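Long-range contacts in hypothetical protein XCC0632 (PDB 2IQI), which is of unknown function but is probably the auxiliary lipoprotein component of an ABC-type transport system: residues Q31-K36 and D100-I105; R41-P46 and Q67-M72; Q117-A122 and S151-A156; T123-A128 and S141-V146. One frame throughout, in Å; residues are numbered along the deposited sequence.

Overall arrangement
Contacts 1, 3 and 4 all reach the mixed sheet, in which strand 101-110 lies next to strand 121-132, and that strand next to 137-149. Contacts 1 and 4, with centres 16 Å apart, touch directly: L103 CD1 packs on A128 CB at 3.9 Å, and I105 CG2 on L126 CD1 at 3.8 Å. Contact 3 adjoins contact 4 in sequence, and contact 4 is nested inside the loop closed by contact 3. Contacts 1 and 3 lie on opposite sides of the chain's centre, their own centres 33 Å apart. Contact 2 is nested inside the loop closed by contact 1, and the nearest atoms of the two are about 5 Å apart.

Contact 1 (Q31-K36 and D100-I105); sequences QLLVAK and DYKLAI
L32 and L103 meet on the face of the sheet that also carries Y101 and V34. In both leucines CG stands anti to the backbone N (chi1 -175° in L32, 175° in L103), beside the carbonyl carbon. From there L32 reaches across with its CD1 branch. CD1 lies 4.0 Å from L103 CB and also touches Y101 CB. V34 adds a looser contact, CG2 to L103 CD2 at 4.5 Å. The Y101 ring turns away from 31-36. It packs edge-to-face with W30, and its hydroxyl bonds to D184. Helices 69-82 and 155-185 both cover this face: L32 touches F81 of the first and T177 of the second.

The two strands run parallel, in register L32 with Y101, L33 with K102 and V34 with L103. In the mixed sheet 31-34 lies between 89-91 and 101-110, parallel to both. Helix 69-82 lies in the chain between 31-34 and 89-91. Y101 N gives a nearly straight bond to Q31 O, at 2.9 Å, and L103 N one to L33 O, at 2.8 Å.

On the other face L33 and K102 lie side by side and point the same way, L33 CD2 against K102 CG at 4.1 Å. At the start of the pair Q31 and D100 are turned across each other, amide and carboxylate planes 75° apart. D100 OD2 takes a weak bond from Q31 N. A35 N still bonds to L103 O. Beyond it the chains diverge, and a water donates to A35 O and L103 O and accepts from I105 N.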
loop_
_atom_site.group_PDB
_atom_site.type_symbol
_atom_site.label_atom_id
_atom_site.label_comp_id
_atom_site.label_asym_id
_atom_site.label_seq_id
_atom_site.Cartn_x
_atom_site.Cartn_y
_atom_site.Cartn_z
ATOM N N GLN A 31 11.960 7.511 -14.820
ATOM C CA GLN A 31 10.552 7.815 -14.864
ATOM C C GLN A 31 9.810 6.592 -14.464
ATOM O O GLN A 31 10.200 5.485 -14.873
ATOM C CB GLN A 31 10.134 8.246 -16.252
ATOM C CG GLN A 31 10.767 9.567 -16.673
ATOM C CD GLN A 31 10.032 10.257 -17.827
ATOM O OE1 GLN A 31 10.179 11.482 -18.012
ATOM N NE2 GLN A 31 9.221 9.484 -18.593
ATOM N N LEU A 32 8.749 6.796 -13.662
ATOM C CA LEU A 32 8.069 5.711 -13.002
ATOM C C LEU A 32 6.618 5.584 -13.402
ATOM O O LEU A 32 5.826 6.538 -13.330
ATOM C CB LEU A 32 8.199 5.822 -11.472
ATOM C CG LEU A 32 7.637 4.689 -10.578
ATOM C CD1 LEU A 32 8.283 3.331 -10.849
ATOM C CD2 LEU A 32 7.762 5.033 -9.112
ATOM N N LEU A 33 6.272 4.380 -13.816
ATOM C CA LEU A 33 4.890 4.057 -14.057
ATOM C C LEU A 33 4.401 3.197 -12.880
ATOM O O LEU A 33 4.969 2.119 -12.637
ATOM C CB LEU A 33 4.697 3.324 -15.402
ATOM C CG LEU A 33 3.321 2.636 -15.477
ATOM C CD1 LEU A 33 2.255 3.680 -15.632
ATOM C CD2 LEU A 33 3.189 1.556 -16.557
ATOM N N VAL A 34 3.370 3.661 -12.163
ATOM C CA VAL A 34 2.786 2.882 -11.099
ATOM C C VAL A 34 1.599 2.119 -11.686
ATOM O O VAL A 34 0.600 2.720 -12.054
ATOM C CB VAL A 34 2.346 3.786 -9.908
ATOM C CG1 VAL A 34 1.643 2.968 -8.818
ATOM C CG2 VAL A 34 3.518 4.541 -9.337
ATOM N N ALA A 35 1.697 0.801 -11.770
ATOM C CA ALA A 35 0.581 -0.016 -12.235
ATOM C C ALA A 35 -0.652 -0.039 -11.288
ATOM O O ALA A 35 -0.575 0.389 -10.121
ATOM C CB ALA A 35 1.063 -1.427 -12.516
ATOM N N LYS A 36 -1.785 -0.529 -11.794
ATOM C CA LYS A 36 -2.915 -0.853 -10.927
ATOM C C LYS A 36 -2.488 -2.031 -10.073
ATOM O O LYS A 36 -2.019 -3.026 -10.606
ATOM C CB LYS A 36 -4.184 -1.235 -11.720
ATOM C CG LYS A 36 -5.045 -0.049 -12.117
ATOM C CD LYS A 36 -6.557 -0.399 -12.223
ATOM C CE LYS A 36 -7.388 0.768 -12.944
ATOM N NZ LYS A 36 -8.485 0.289 -13.956
ATOM N N ASP A 100 10.776 4.642 -17.801
ATOM C CA ASP A 100 11.903 3.715 -17.545
ATOM C C ASP A 100 11.573 2.489 -16.664
ATOM O O ASP A 100 11.880 1.359 -17.020
ATOM C CB ASP A 100 13.060 4.476 -16.914
ATOM C CG ASP A 100 13.436 5.724 -17.688
ATOM O OD1 ASP A 100 14.172 5.591 -18.681
ATOM O OD2 ASP A 100 13.024 6.836 -17.291
ATOM N N TYR A 101 10.952 2.707 -15.508
ATOM C CA TYR A 101 10.580 1.592 -14.597
ATOM C C TYR A 101 9.088 1.492 -14.398
ATOM O O TYR A 101 8.383 2.493 -14.527
ATOM C CB TYR A 101 11.263 1.732 -13.235
ATOM C CG TYR A 101 12.759 1.620 -13.334
ATOM C CD1 TYR A 101 13.388 0.369 -13.310
ATOM C CD2 TYR A 101 13.556 2.764 -13.490
ATOM C CE1 TYR A 101 14.786 0.254 -13.422
ATOM C CE2 TYR A 101 14.950 2.662 -13.603
ATOM C CZ TYR A 101 15.546 1.404 -13.570
ATOM O OH TYR A 101 16.892 1.303 -13.661
ATOM N N LYS A 102 8.626 0.288 -14.058
ATOM C CA LYS A 102 7.221 0.031 -13.742
ATOM C C LYS A 102 7.132 -0.605 -12.352
ATOM O O LYS A 102 7.770 -1.629 -12.098
ATOM C CB LYS A 102 6.597 -0.883 -14.806
ATOM C CG LYS A 102 5.181 -1.409 -14.485
ATOM C CD LYS A 102 4.911 -2.791 -15.152
ATOM C CE LYS A 102 3.455 -2.876 -15.690
ATOM N NZ LYS A 102 3.052 -4.241 -16.192
ATOM N N LEU A 103 6.349 0.019 -11.458
ATOM C CA LEU A 103 6.079 -0.520 -10.101
ATOM C C LEU A 103 4.774 -1.276 -10.082
ATOM O O LEU A 103 3.692 -0.664 -10.193
ATOM C CB LEU A 103 6.018 0.593 -9.066
ATOM C CG LEU A 103 5.635 0.213 -7.643
ATOM C CD1 LEU A 103 6.605 -0.748 -7.020
ATOM C CD2 LEU A 103 5.547 1.466 -6.809
ATOM N N ALA A 104 4.877 -2.599 -9.930
ATOM C CA ALA A 104 3.694 -3.455 -9.850
ATOM C C ALA A 104 3.463 -4.072 -8.446
ATOM O O ALA A 104 4.312 -4.795 -7.913
ATOM C CB ALA A 104 3.772 -4.543 -10.906
ATOM N N ILE A 105 2.294 -3.807 -7.876
ATOM C CA ILE A 105 1.953 -4.267 -6.544
ATOM C C ILE A 105 0.870 -5.336 -6.581
ATOM O O ILE A 105 -0.136 -5.175 -7.212
ATOM C CB ILE A 105 1.503 -3.091 -5.664
ATOM C CG1 ILE A 105 2.599 -2.039 -5.567
ATOM C CG2 ILE A 105 1.247 -3.545 -4.257
ATOM C CD1 ILE A 105 2.082 -0.695 -5.066
HETATM O O HOH W 1 1.271 -1.326 -8.533
#

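Contact 2 (R41-P46 and Q67-M72); sequences RIIDSP and QPATDM
D44 and T70 cross at about a right angle, and their polar ends meet. D44 has CG anti to its backbone N (chi1 -158°), which carries the carboxylate across to the start of helix 69-82. T70 has its hydroxyl between the backbone N and the carbonyl carbon (chi1 60°). T70 OG1 donates to D44 OD1. The modelled separation of these two atoms is 2.4 Å and is doubtfully short. T70 also touches P37 and A39.

I43 contributes its CG2 branch, which packs on A69 CB at 4.3 Å. The side chains of both residues also touch F110 of strand 101-110. S45 turns its side chain away, and its OG bonds to R47 N. Its carbonyl faces the other segment, with S45 O 3.4 Å from P68 CA in a CA-H...O contact. The P46 and P68 backbones come close here, CA to CA at 4.1 Å.

P68 holds the N-cap position. Its carbonyl accepts from M72 N, and weakly from D71 N. The contact thus sets the loop between strands 31-34 and 49-51 against the first turn of a helix that opens with proline at its N-cap.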
loop_
_atom_site.group_PDB
_atom_site.type_symbol
_atom_site.label_atom_id
_atom_site.label_comp_id
_atom_site.label_asym_id
_atom_site.label_seq_id
_atom_site.Cartn_x
_atom_site.Cartn_y
_atom_site.Cartn_z
ATOM N N ARG A 41 -10.991 -10.260 -5.484
ATOM C CA ARG A 41 -12.193 -9.413 -5.421
ATOM C C ARG A 41 -12.601 -8.980 -4.018
ATOM O O ARG A 41 -13.122 -7.893 -3.828
ATOM C CB ARG A 41 -13.371 -10.080 -6.122
ATOM C CG ARG A 41 -13.727 -9.387 -7.412
ATOM C CD ARG A 41 -14.610 -10.258 -8.284
ATOM N NE ARG A 41 -14.422 -9.861 -9.683
ATOM C CZ ARG A 41 -15.287 -10.083 -10.674
ATOM N NH1 ARG A 41 -16.438 -10.713 -10.437
ATOM N NH2 ARG A 41 -14.995 -9.664 -11.906
ATOM N N ILE A 42 -12.350 -9.853 -3.052
ATOM C CA ILE A 42 -12.648 -9.601 -1.663
ATOM C C ILE A 42 -11.828 -8.409 -1.066
ATOM O O ILE A 42 -12.323 -7.676 -0.201
ATOM C CB ILE A 42 -12.509 -10.926 -0.868
ATOM C CG1 ILE A 42 -13.198 -10.853 0.499
ATOM C CG2 ILE A 42 -11.031 -11.386 -0.763
ATOM C CD1 ILE A 42 -13.654 -12.241 1.026
ATOM N N ILE A 43 -10.595 -8.216 -1.544
ATOM C CA ILE A 43 -9.745 -7.111 -1.102
ATOM C C ILE A 43 -10.108 -5.868 -1.897
ATOM O O ILE A 43 -10.127 -4.744 -1.390
ATOM C CB ILE A 43 -8.266 -7.408 -1.399
ATOM C CG1 ILE A 43 -7.715 -8.478 -0.453
ATOM C CG2 ILE A 43 -7.422 -6.134 -1.326
ATOM C CD1 ILE A 43 -6.243 -8.756 -0.698
ATOM N N ASP A 44 -10.391 -6.103 -3.167
ATOM C CA ASP A 44 -10.625 -5.058 -4.135
ATOM C C ASP A 44 -12.083 -4.627 -4.136
ATOM O O ASP A 44 -12.671 -4.405 -5.200
ATOM C CB ASP A 44 -10.259 -5.614 -5.508
ATOM C CG ASP A 44 -9.961 -4.545 -6.504
ATOM O OD1 ASP A 44 -9.723 -3.386 -6.086
ATOM O OD2 ASP A 44 -9.982 -4.879 -7.707
ATOM N N SER A 45 -12.684 -4.563 -2.950
ATOM C CA SER A 45 -14.017 -4.063 -2.806
ATOM C C SER A 45 -13.926 -2.801 -1.929
ATOM O O SER A 45 -12.876 -2.526 -1.335
ATOM C CB SER A 45 -14.886 -5.128 -2.161
ATOM O OG SER A 45 -14.885 -4.988 -0.746
ATOM N N PRO A 46 -14.986 -1.976 -1.899
ATOM C CA PRO A 46 -14.989 -0.963 -0.845
ATOM C C PRO A 46 -15.306 -1.519 0.568
ATOM O O PRO A 46 -15.369 -0.753 1.558
ATOM C CB PRO A 46 -16.041 0.053 -1.331
ATOM C CG PRO A 46 -16.970 -0.744 -2.164
ATOM C CD PRO A 46 -16.127 -1.824 -2.820
ATOM N N GLN A 67 -12.956 4.425 -1.343
ATOM C CA GLN A 67 -12.451 3.838 -2.582
ATOM C C GLN A 67 -12.246 2.372 -2.277
ATOM O O GLN A 67 -12.058 2.044 -1.124
ATOM C CB GLN A 67 -11.064 4.391 -2.913
ATOM C CG GLN A 67 -11.014 5.736 -3.497
ATOM C CD GLN A 67 -9.603 6.279 -3.507
ATOM O OE1 GLN A 67 -8.983 6.456 -2.454
ATOM N NE2 GLN A 67 -9.093 6.569 -4.699
ATOM N N PRO A 68 -12.192 1.501 -3.313
ATOM C CA PRO A 68 -11.685 0.154 -3.056
ATOM C C PRO A 68 -10.238 0.198 -2.592
ATOM O O PRO A 68 -9.520 1.168 -2.863
ATOM C CB PRO A 68 -11.770 -0.521 -4.417
ATOM C CG PRO A 68 -12.666 0.329 -5.235
ATOM C CD PRO A 68 -12.549 1.708 -4.733
ATOM N N ALA A 69 -9.818 -0.858 -1.900
ATOM C CA ALA A 69 -8.571 -0.869 -1.145
ATOM C C ALA A 69 -7.334 -0.755 -2.032
ATOM O O ALA A 69 -6.398 -0.024 -1.713
ATOM C CB ALA A 69 -8.502 -2.080 -0.274
ATOM N N THR A 70 -7.352 -1.440 -3.160
ATOM C CA THR A 70 -6.333 -1.268 -4.195
ATOM C C THR A 70 -6.242 0.156 -4.698
ATOM O O THR A 70 -5.154 0.614 -4.980
ATOM C CB THR A 70 -6.615 -2.165 -5.405
ATOM O OG1 THR A 70 -7.891 -1.822 -5.937
ATOM C CG2 THR A 70 -6.693 -3.607 -4.967
ATOM N N ASP A 71 -7.358 0.865 -4.830
ATOM C CA ASP A 71 -7.286 2.259 -5.280
ATOM C C ASP A 71 -6.745 3.209 -4.198
ATOM O O ASP A 71 -6.120 4.230 -4.555
ATOM C CB ASP A 71 -8.642 2.785 -5.798
ATOM C CG ASP A 71 -9.176 2.014 -7.036
ATOM O OD1 ASP A 71 -8.421 1.267 -7.722
ATOM O OD2 ASP A 71 -10.387 2.162 -7.325
ATOM N N MET A 72 -7.034 2.923 -2.904
ATOM C CA MET A 72 -6.505 3.747 -1.786
ATOM C C MET A 72 -4.984 3.575 -1.846
ATOM O O MET A 72 -4.220 4.534 -1.652
ATOM C CB MET A 72 -6.990 3.304 -0.376
ATOM C CG MET A 72 -8.498 3.202 -0.093
ATOM S SD MET A 72 -8.890 2.628 1.614
ATOM C CE MET A 72 -8.207 4.017 2.458
#

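Contact 3 (Q117-A122 and S151-A156); sequences QSLPAA and SSTDTA
L119 carries the van der Waals part of this contact, with its two methyl branches spread over the backbone of 151-153. CG is anti to the carbonyl carbon (chi1 -49°), and CB points toward the other segment. CD2 is shared between two neighbours, S152 CA and T153 CG2, each at 3.8 Å. CD1 reaches S151 O, also at 3.8 Å. The side chains of L119 and T153 cross at about a right angle. T153 meets the leucine with its methyl, since CG2 is anti to the carbonyl carbon while OG1 sits between N and C (chi1 60°). The same methyl lies 4.0 Å from S118 O. P120 comes in more loosely through CD, 4.3 Å from S152 O. Y114 touches both P120 and T153.

The contact lies at the surface, at one end of the hairpin formed by strands 121-132 and 137-149. It brings the loop that leads into the first strand against the connection from the second to helix 155-185.

No hydrogen bond links the two segments. The polar bonds lie within the connection or lead to its neighbours. S152 OG accepts from D154 N at 3.2 Å, closing an ST turn. D154 is the N-cap residue of helix 155-185, though its side chain makes no capping bond. S152 O accepts from S150 OG, and P120 and S150 share a backbone hydrogen bond. T155 OG1 bonds to Y13 OH.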
loop_
_atom_site.group_PDB
_atom_site.type_symbol
_atom_site.label_atom_id
_atom_site.label_comp_id
_atom_site.label_asym_id
_atom_site.label_seq_id
_atom_site.Cartn_x
_atom_site.Cartn_y
_atom_site.Cartn_z
ATOM N N GLN A 117 -6.265 -12.208 19.519
ATOM C CA GLN A 117 -6.052 -11.175 20.506
ATOM C C GLN A 117 -7.406 -10.601 20.773
ATOM O O GLN A 117 -8.384 -10.955 20.137
ATOM C CB GLN A 117 -5.124 -10.091 19.964
ATOM C CG GLN A 117 -3.657 -10.461 19.999
ATOM C CD GLN A 117 -3.085 -10.308 21.388
ATOM O OE1 GLN A 117 -3.718 -10.684 22.384
ATOM N NE2 GLN A 117 -1.909 -9.708 21.474
ATOM N N SER A 118 -7.452 -9.692 21.718
ATOM C CA SER A 118 -8.705 -9.115 22.142
ATOM C C SER A 118 -9.059 -7.990 21.203
ATOM O O SER A 118 -10.240 -7.834 20.879
ATOM C CB SER A 118 -8.570 -8.578 23.549
ATOM O OG SER A 118 -9.656 -9.074 24.263
ATOM N N LEU A 119 -8.026 -7.226 20.783
ATOM C CA LEU A 119 -8.152 -6.137 19.784
ATOM C C LEU A 119 -7.378 -6.441 18.480
ATOM O O LEU A 119 -6.228 -6.911 18.527
ATOM C CB LEU A 119 -7.663 -4.808 20.356
ATOM C CG LEU A 119 -8.157 -4.347 21.719
ATOM C CD1 LEU A 119 -7.209 -3.294 22.253
ATOM C CD2 LEU A 119 -9.598 -3.847 21.636
ATOM N N PRO A 120 -7.981 -6.118 17.316
ATOM C CA PRO A 120 -7.419 -6.550 16.056
ATOM C C PRO A 120 -6.358 -5.569 15.546
ATOM O O PRO A 120 -6.265 -4.419 16.029
ATOM C CB PRO A 120 -8.621 -6.504 15.131
ATOM C CG PRO A 120 -9.389 -5.298 15.605
ATOM C CD PRO A 120 -9.175 -5.269 17.110
ATOM N N ALA A 121 -5.566 -6.033 14.579
ATOM C CA ALA A 121 -4.538 -5.203 13.952
ATOM C C ALA A 121 -4.915 -4.953 12.488
ATOM O O ALA A 121 -5.240 -5.892 11.758
ATOM C CB ALA A 121 -3.181 -5.868 14.054
ATOM N N ALA A 122 -4.887 -3.686 12.072
ATOM C CA ALA A 122 -5.052 -3.374 10.648
ATOM C C ALA A 122 -3.805 -3.853 9.932
ATOM O O ALA A 122 -2.715 -3.436 10.264
ATOM C CB ALA A 122 -5.247 -1.909 10.433
ATOM N N SER A 151 -6.985 0.550 18.702
ATOM C CA SER A 151 -7.155 0.788 20.108
ATOM C C SER A 151 -8.517 0.420 20.708
ATOM O O SER A 151 -8.615 0.197 21.940
ATOM C CB SER A 151 -6.601 2.151 20.557
ATOM O OG SER A 151 -6.979 3.214 19.750
ATOM N N SER A 152 -9.545 0.271 19.874
ATOM C CA SER A 152 -10.731 -0.477 20.300
ATOM C C SER A 152 -11.293 -1.357 19.176
ATOM O O SER A 152 -10.718 -1.435 18.118
ATOM C CB SER A 152 -11.789 0.470 20.842
ATOM O OG SER A 152 -12.571 0.985 19.790
ATOM N N THR A 153 -12.415 -2.021 19.389
ATOM C CA THR A 153 -13.005 -2.821 18.329
ATOM C C THR A 153 -13.979 -2.045 17.405
ATOM O O THR A 153 -14.429 -2.618 16.413
ATOM C CB THR A 153 -13.715 -4.077 18.909
ATOM O OG1 THR A 153 -14.746 -3.662 19.789
ATOM C CG2 THR A 153 -12.760 -4.925 19.726
ATOM N N ASP A 154 -14.319 -0.777 17.716
ATOM C CA ASP A 154 -15.234 -0.018 16.840
ATOM C C ASP A 154 -14.559 0.212 15.488
ATOM O O ASP A 154 -13.364 0.496 15.422
ATOM C CB ASP A 154 -15.693 1.395 17.338
ATOM C CG ASP A 154 -15.806 1.564 18.897
ATOM O OD1 ASP A 154 -16.102 0.611 19.689
ATOM O OD2 ASP A 154 -15.640 2.741 19.323
ATOM N N THR A 155 -15.341 0.172 14.420
ATOM C CA THR A 155 -14.796 0.383 13.096
ATOM C C THR A 155 -14.004 1.693 12.970
ATOM O O THR A 155 -12.947 1.697 12.330
ATOM C CB THR A 155 -15.849 0.181 11.975
ATOM O OG1 THR A 155 -16.795 1.231 12.026
ATOM C CG2 THR A 155 -16.605 -1.140 12.178
ATOM N N ALA A 156 -14.447 2.775 13.604
ATOM C CA ALA A 156 -13.605 4.013 13.644
ATOM C C ALA A 156 -12.154 3.828 14.172
ATOM O O ALA A 156 -11.220 4.459 13.654
ATOM C CB ALA A 156 -14.277 5.142 14.401
#

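Contact 4 (T123-A128 and S141-V146); sequences TIELNA and SRTFTV
L126 and F144 form a hydrogen-bonded pair in the antiparallel hairpin of strands 121-132 and 137-149. Five register pairs join the segments. Those of I124 with V146, L126 with F144 and A128 with R142 are hydrogen-bonded; E125 with T145 and N127 with T143 are non-hydrogen-bonded pairs.

L126 N donates to F144 O at 3.0 Å, and F144 N returns a bond to L126 O at 2.8 Å. I124 and V146 exchange the same two bonds. Those between A128 and R142 are longer, both 3.1 Å. CA-H...O contacts run alongside, as from E125 CA to F144 O.

Apolar packing fills the face with I124, L126, A128, F144 and V146. L126 CG sits between its own N and carbonyl carbon (chi1 62°), and this brings CD1 to 4.1 Å from F144 CD2. A128 CB meets the F144 ring at its edge. R142 CG lies over one face of the F144 ring, 3.8 Å above the plane and offset toward the rim. Helix 155-185 packs on this side, where W176 meets F144 edge-to-face.

Polar side chains line the other face. E125 has CB against T145 CG2, while its extended chain carries the carboxylate to salt bridges with R108 and R109 of strand 101-110. N127 and T143 cross at about a right angle. N127 CG is anti to its backbone N (chi1 179°), and ND2 donates to T143 OG1 at 3.2 Å, with the hydroxyl oxygen only 10° out of the amide plane.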
loop_
_atom_site.group_PDB
_atom_site.type_symbol
_atom_site.label_atom_id
_atom_site.label_comp_id
_atom_site.label_asym_id
_atom_site.label_seq_id
_atom_site.Cartn_x
_atom_site.Cartn_y
_atom_site.Cartn_z
ATOM N N THR A 123 -3.997 -4.731 8.961
ATOM C CA THR A 123 -2.951 -5.504 8.386
ATOM C C THR A 123 -2.934 -5.384 6.865
ATOM O O THR A 123 -3.933 -5.675 6.184
ATOM C CB THR A 123 -3.133 -6.977 8.795
ATOM O OG1 THR A 123 -3.013 -7.071 10.217
ATOM C CG2 THR A 123 -2.091 -7.897 8.135
ATOM N N ILE A 124 -1.788 -4.976 6.331
ATOM C CA ILE A 124 -1.609 -4.936 4.917
ATOM C C ILE A 124 -0.420 -5.783 4.626
ATOM O O ILE A 124 0.638 -5.592 5.205
ATOM C CB ILE A 124 -1.423 -3.492 4.400
ATOM C CG1 ILE A 124 -2.608 -2.617 4.814
ATOM C CG2 ILE A 124 -1.439 -3.479 2.924
ATOM C CD1 ILE A 124 -2.492 -1.213 4.411
ATOM N N GLU A 125 -0.603 -6.765 3.754
ATOM C CA GLU A 125 0.502 -7.515 3.204
ATOM C C GLU A 125 0.436 -7.448 1.693
ATOM O O GLU A 125 -0.631 -7.718 1.103
ATOM C CB GLU A 125 0.493 -8.940 3.700
ATOM C CG GLU A 125 1.384 -9.875 2.876
ATOM C CD GLU A 125 1.361 -11.328 3.393
ATOM O OE1 GLU A 125 0.648 -11.599 4.413
ATOM O OE2 GLU A 125 2.076 -12.190 2.797
ATOM N N LEU A 126 1.568 -7.078 1.078
ATOM C CA LEU A 126 1.662 -6.904 -0.376
ATOM C C LEU A 126 3.071 -7.206 -0.964
ATOM O O LEU A 126 4.085 -7.190 -0.227
ATOM C CB LEU A 126 1.161 -5.529 -0.791
ATOM C CG LEU A 126 1.928 -4.321 -0.230
ATOM C CD1 LEU A 126 3.208 -4.046 -1.052
ATOM C CD2 LEU A 126 1.045 -3.016 -0.025
ATOM N N ASN A 127 3.131 -7.474 -2.280
ATOM C CA ASN A 127 4.395 -7.726 -2.958
ATOM C C ASN A 127 4.595 -6.758 -4.119
ATOM O O ASN A 127 3.733 -6.634 -4.997
ATOM C CB ASN A 127 4.412 -9.158 -3.465
ATOM C CG ASN A 127 5.679 -9.508 -4.206
ATOM O OD1 ASN A 127 5.723 -9.429 -5.447
ATOM N ND2 ASN A 127 6.722 -9.915 -3.464
ATOM N N ALA A 128 5.723 -6.060 -4.123
ATOM C CA ALA A 128 6.056 -5.146 -5.209
ATOM C C ALA A 128 7.126 -5.735 -6.087
ATOM O O ALA A 128 8.116 -6.272 -5.609
ATOM C CB ALA A 128 6.554 -3.813 -4.657
ATOM N N SER A 141 12.126 -7.605 -6.162
ATOM C CA SER A 141 10.819 -7.969 -5.700
ATOM C C SER A 141 10.969 -7.973 -4.210
ATOM O O SER A 141 12.056 -8.268 -3.719
ATOM C CB SER A 141 10.467 -9.361 -6.195
ATOM O OG SER A 141 9.050 -9.539 -6.194
ATOM N N ARG A 142 9.903 -7.622 -3.493
ATOM C CA ARG A 142 9.920 -7.583 -2.043
ATOM C C ARG A 142 8.527 -7.630 -1.460
ATOM O O ARG A 142 7.633 -6.910 -1.885
ATOM C CB ARG A 142 10.629 -6.338 -1.524
ATOM C CG ARG A 142 10.647 -6.335 -0.031
ATOM C CD ARG A 142 11.396 -5.222 0.590
ATOM N NE ARG A 142 12.827 -5.395 0.439
ATOM C CZ ARG A 142 13.725 -4.576 0.975
ATOM N NH1 ARG A 142 13.331 -3.536 1.724
ATOM N NH2 ARG A 142 15.017 -4.800 0.775
ATOM N N THR A 143 8.368 -8.467 -0.441
ATOM C CA THR A 143 7.140 -8.550 0.333
ATOM C C THR A 143 7.210 -7.572 1.489
ATOM O O THR A 143 8.216 -7.501 2.164
ATOM C CB THR A 143 6.937 -9.974 0.798
ATOM O OG1 THR A 143 6.677 -10.766 -0.361
ATOM C CG2 THR A 143 5.757 -10.104 1.745
ATOM N N PHE A 144 6.158 -6.779 1.657
ATOM C CA PHE A 144 6.031 -5.817 2.754
ATOM C C PHE A 144 4.829 -6.236 3.567
ATOM O O PHE A 144 3.776 -6.414 2.980
ATOM C CB PHE A 144 5.782 -4.399 2.208
ATOM C CG PHE A 144 6.951 -3.813 1.462
ATOM C CD1 PHE A 144 7.905 -3.056 2.123
ATOM C CD2 PHE A 144 7.097 -4.028 0.084
ATOM C CE1 PHE A 144 8.976 -2.517 1.420
ATOM C CE2 PHE A 144 8.152 -3.490 -0.621
ATOM C CZ PHE A 144 9.106 -2.719 0.051
ATOM N N THR A 145 4.975 -6.377 4.884
ATOM C CA THR A 145 3.856 -6.667 5.782
ATOM C C THR A 145 3.818 -5.608 6.871
ATOM O O THR A 145 4.790 -5.427 7.580
ATOM C CB THR A 145 3.996 -8.056 6.546
ATOM O OG1 THR A 145 4.477 -9.071 5.667
ATOM C CG2 THR A 145 2.676 -8.505 7.107
ATOM N N VAL A 146 2.687 -4.960 7.058
ATOM C CA VAL A 146 2.569 -4.054 8.158
ATOM C C VAL A 146 1.319 -4.393 8.957
ATOM O O VAL A 146 0.258 -4.635 8.371
ATOM C CB VAL A 146 2.511 -2.628 7.653
ATOM C CG1 VAL A 146 2.134 -1.672 8.770
ATOM C CG2 VAL A 146 3.847 -2.234 7.078
#